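Local structure of neurotoxin (Clostridium botulinum, 3N7L) at residues 78-83 with 202-207. The protein is a botulinum neurotoxin whose receptor-binding domain probably attaches the toxin to gangliosides on nerve cells. Sequence-based numbering, arbitrary orientation.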
ATOM      1  N   TRP A  78      -3.562  -5.800   9.315  1.00 17.75           N
ATOM      2  CA  TRP A  78      -2.931  -5.318   8.097  1.00 19.46           C
ATOM      3  C   TRP A  78      -2.790  -6.538   7.215  1.00 17.75           C
ATOM      4  O   TRP A  78      -2.453  -7.621   7.692  1.00 18.90           O
ATOM      5  CB  TRP A  78      -1.544  -4.730   8.376  1.00 19.61           C
ATOM      6  CG  TRP A  78      -1.593  -3.318   8.854  1.00 21.21           C
ATOM      7  CD1 TRP A  78      -1.610  -2.886  10.153  1.00 21.87           C
ATOM      8  CD2 TRP A  78      -1.655  -2.146   8.039  1.00 20.96           C
ATOM      9  NE1 TRP A  78      -1.676  -1.516  10.195  1.00 22.95           N
ATOM     10  CE2 TRP A  78      -1.704  -1.032   8.912  1.00 23.02           C
ATOM     11  CE3 TRP A  78      -1.672  -1.924   6.654  1.00 20.08           C
ATOM     12  CZ2 TRP A  78      -1.767   0.289   8.444  1.00 22.46           C
ATOM     13  CZ3 TRP A  78      -1.736  -0.611   6.185  1.00 21.37           C
ATOM     14  CH2 TRP A  78      -1.782   0.480   7.080  1.00 22.40           C
ATOM     15  N   ILE A  79      -3.062  -6.373   5.933  1.00 18.87           N
ATOM     16  CA  ILE A  79      -2.946  -7.488   5.019  1.00 16.74           C
ATOM     17  C   ILE A  79      -2.467  -7.030   3.653  1.00 19.70           C
ATOM     18  O   ILE A  79      -2.693  -5.886   3.242  1.00 17.87           O
ATOM     19  CB  ILE A  79      -4.303  -8.213   4.854  1.00 18.18           C
ATOM     20  CG1 ILE A  79      -4.183  -9.325   3.803  1.00 18.62           C
ATOM     21  CG2 ILE A  79      -5.389  -7.212   4.445  1.00 14.94           C
ATOM     22  CD1 ILE A  79      -5.400 -10.235   3.732  1.00 17.72           C
ATOM     23  N   ARG A  80      -1.782  -7.933   2.968  1.00 19.09           N
ATOM     24  CA  ARG A  80      -1.308  -7.667   1.627  1.00 20.41           C
ATOM     25  C   ARG A  80      -1.484  -8.949   0.820  1.00 21.85           C
ATOM     26  O   ARG A  80      -1.141 -10.034   1.289  1.00 21.00           O
ATOM     27  CB  ARG A  80       0.163  -7.264   1.624  1.00 22.88           C
ATOM     28  CG  ARG A  80       0.616  -6.854   0.240  1.00 23.47           C
ATOM     29  CD  ARG A  80       2.111  -6.729   0.122  1.00 26.38           C
ATOM     30  NE  ARG A  80       2.447  -6.453  -1.268  1.00 30.14           N
ATOM     31  CZ  ARG A  80       3.655  -6.605  -1.795  1.00 30.71           C
ATOM     32  NH1 ARG A  80       3.849  -6.324  -3.078  1.00 29.70           N
ATOM     33  NH2 ARG A  80       4.660  -7.041  -1.045  1.00 30.67           N
ATOM     34  N   ILE A  81      -2.036  -8.820  -0.382  1.00 21.49           N
ATOM     35  CA  ILE A  81      -2.252  -9.969  -1.254  1.00 22.31           C
ATOM     36  C   ILE A  81      -1.499  -9.670  -2.544  1.00 25.40           C
ATOM     37  O   ILE A  81      -1.753  -8.651  -3.190  1.00 22.92           O
ATOM     38  CB  ILE A  81      -3.759 -10.148  -1.565  1.00 21.92           C
ATOM     39  CG1 ILE A  81      -4.537 -10.342  -0.254  1.00 21.75           C
ATOM     40  CG2 ILE A  81      -3.975 -11.355  -2.476  1.00 20.13           C
ATOM     41  CD1 ILE A  81      -6.034 -10.374  -0.423  1.00 22.95           C
ATOM     42  N   ASN A  82      -0.552 -10.516  -2.925  1.00 27.49           N
ATOM     43  CA  ASN A  82       0.150 -10.192  -4.152  1.00 32.20           C
ATOM     44  C   ASN A  82      -0.363 -10.899  -5.370  1.00 34.00           C
ATOM     45  O   ASN A  82      -0.362 -12.125  -5.468  1.00 34.86           O
ATOM     46  CB  ASN A  82       1.654 -10.399  -4.077  1.00 33.35           C
ATOM     47  CG  ASN A  82       2.331  -9.943  -5.355  1.00 35.69           C
ATOM     48  OD1 ASN A  82       1.955  -8.911  -5.919  1.00 33.89           O
ATOM     49  ND2 ASN A  82       3.312 -10.702  -5.827  1.00 35.77           N
ATOM     50  N   LYS A  83      -0.763 -10.053  -6.307  1.00 36.75           N
ATOM     51  CA  LYS A  83      -1.341 -10.426  -7.568  1.00 35.48           C
ATOM     52  C   LYS A  83      -2.796 -10.714  -7.305  1.00 31.60           C
ATOM     53  O   LYS A  83      -3.321 -11.768  -7.650  1.00 29.48           O
ATOM     54  CB  LYS A  83      -0.629 -11.615  -8.191  1.00 41.54           C
ATOM     55  CG  LYS A  83      -0.133 -11.299  -9.594  1.00 44.59           C
ATOM     56  CD  LYS A  83       0.740 -10.049  -9.591  1.00 47.36           C
ATOM     57  CE  LYS A  83       1.087  -9.609 -11.003  1.00 50.59           C
ATOM     58  NZ  LYS A  83      -0.140  -9.275 -11.789  1.00 52.66           N
ATOM     59  N   ASN A 202       0.249 -15.011  -2.885  1.00 32.38           N
ATOM     60  CA  ASN A 202       0.785 -14.905  -1.533  1.00 30.74           C
ATOM     61  C   ASN A 202      -0.014 -13.895  -0.727  1.00 29.70           C
ATOM     62  O   ASN A 202      -0.672 -13.010  -1.280  1.00 27.58           O
ATOM     63  CB  ASN A 202       2.252 -14.475  -1.539  1.00 31.96           C
ATOM     64  CG  ASN A 202       3.166 -15.539  -2.099  1.00 33.70           C
ATOM     65  OD1 ASN A 202       3.588 -15.469  -3.250  1.00 36.66           O
ATOM     66  ND2 ASN A 202       3.469 -16.541  -1.286  1.00 34.32           N
ATOM     67  N   MET A 203       0.062 -14.046   0.588  1.00 28.37           N
ATOM     68  CA  MET A 203      -0.632 -13.176   1.514  1.00 27.79           C
ATOM     69  C   MET A 203       0.283 -12.886   2.693  1.00 26.19           C
ATOM     70  O   MET A 203       0.988 -13.773   3.180  1.00 26.39           O
ATOM     71  CB  MET A 203      -1.910 -13.860   1.998  1.00 29.54           C
ATOM     72  CG  MET A 203      -2.612 -13.183   3.160  1.00 31.41           C
ATOM     73  SD  MET A 203      -4.174 -14.025   3.545  1.00 32.34           S
ATOM     74  CE  MET A 203      -3.576 -15.481   4.378  1.00 32.12           C
ATOM     75  N   TRP A 204       0.281 -11.634   3.132  1.00 24.90           N
ATOM     76  CA  TRP A 204       1.085 -11.208   4.270  1.00 24.03           C
ATOM     77  C   TRP A 204       0.118 -10.643   5.302  1.00 23.89           C
ATOM     78  O   TRP A 204      -0.755  -9.853   4.960  1.00 21.49           O
ATOM     79  CB  TRP A 204       2.066 -10.105   3.869  1.00 25.03           C
ATOM     80  CG  TRP A 204       3.182 -10.533   2.967  1.00 25.34           C
ATOM     81  CD1 TRP A 204       4.450 -10.888   3.334  1.00 26.16           C
ATOM     82  CD2 TRP A 204       3.138 -10.621   1.542  1.00 24.82           C
ATOM     83  NE1 TRP A 204       5.200 -11.186   2.222  1.00 25.63           N
ATOM     84  CE2 TRP A 204       4.417 -11.031   1.107  1.00 26.26           C
ATOM     85  CE3 TRP A 204       2.138 -10.393   0.585  1.00 25.76           C
ATOM     86  CZ2 TRP A 204       4.724 -11.217  -0.246  1.00 26.80           C
ATOM     87  CZ3 TRP A 204       2.444 -10.578  -0.760  1.00 26.17           C
ATOM     88  CH2 TRP A 204       3.729 -10.987  -1.162  1.00 26.05           C
ATOM     89  N   ILE A 205       0.270 -11.049   6.558  1.00 23.44           N
ATOM     90  CA  ILE A 205      -0.591 -10.550   7.622  1.00 24.50           C
ATOM     91  C   ILE A 205       0.268  -9.942   8.711  1.00 25.09           C
ATOM     92  O   ILE A 205       1.350 -10.440   9.016  1.00 26.35           O
ATOM     93  CB  ILE A 205      -1.447 -11.664   8.245  1.00 24.78           C
ATOM     94  CG1 ILE A 205      -2.460 -12.182   7.222  1.00 26.98           C
ATOM     95  CG2 ILE A 205      -2.150 -11.139   9.492  1.00 23.90           C
ATOM     96  CD1 ILE A 205      -3.446 -11.133   6.746  1.00 28.47           C
ATOM     97  N   ARG A 206      -0.235  -8.879   9.317  1.00 24.81           N
ATOM     98  CA  ARG A 206       0.498  -8.190  10.357  1.00 26.45           C
ATOM     99  C   ARG A 206      -0.474  -7.641  11.411  1.00 26.18           C
ATOM    100  O   ARG A 206      -1.514  -7.089  11.069  1.00 25.56           O
ATOM    101  CB  ARG A 206       1.299  -7.064   9.694  1.00 28.34           C
ATOM    102  CG  ARG A 206       1.857  -6.055  10.630  1.00 29.89           C
ATOM    103  CD  ARG A 206       1.861  -4.686   9.998  1.00 31.20           C
ATOM    104  NE  ARG A 206       1.669  -3.712  11.055  1.00 34.34           N
ATOM    105  CZ  ARG A 206       1.746  -2.399  10.918  1.00 32.50           C
ATOM    106  NH1 ARG A 206       1.541  -1.650  11.984  1.00 37.45           N
ATOM    107  NH2 ARG A 206       2.025  -1.839   9.749  1.00 30.81           N
ATOM    108  N   ASP A 207      -0.136  -7.820  12.686  1.00 27.09           N
ATOM    109  CA  ASP A 207      -0.947  -7.334  13.806  1.00 27.51           C
ATOM    110  C   ASP A 207      -2.447  -7.636  13.728  1.00 26.28           C
ATOM    111  O   ASP A 207      -3.268  -6.735  13.566  1.00 26.29           O
ATOM    112  CB  ASP A 207      -0.739  -5.823  13.982  1.00 29.17           C
ATOM    113  CG  ASP A 207       0.672  -5.477  14.442  1.00 32.21           C
ATOM    114  OD1 ASP A 207       1.089  -5.976  15.507  1.00 33.82           O
ATOM    115  OD2 ASP A 207       1.366  -4.707  13.746  1.00 32.87           O
TER
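The guanidinium of Arg206 lies flat on one face of the Trp78 indole, the planes 14° apart; CZ of Arg206 sits 3.8 Å from the centroid of the Trp78 five-membered ring, a cation-pi geometry. At the edge of that guanidinium, and in its plane, comes the carboxylate of Asp207: Arg206 NE makes a nearly straight hydrogen bond of 2.9 Å, part of a salt bridge, to the anti lone pair of Asp207 OD2. Stack and bridge together would restrain the rotation of the guanidinium. Arg80 repeats the stack more loosely on Trp204 (planes at 18°, CZ 4.7 Å from the centroid of the six-membered ring). Its chain runs extended from CG to NE alongside the indole, and its NE also bonds Asn140 O. At the rim of this ring Asn82 CB meets Trp204 CZ3 at 3.4 Å. Trp78-Arg206 and Arg80-Trp204 are hydrogen-bonded antiparallel pairs, within a sheet of the concanavalin-like N-terminal half of the receptor-binding domain; strands 143-150 and 44-47 flank the two segments. On the opposite face of the sheet, bearing Ile79, Ile81, Met203 and Ile205, chi2 of -62° folds Ile205 CD1 back to 3.5 Å from Ile79 CG1, while Met203 SD lies 4.0 Å from Ile79 CD1.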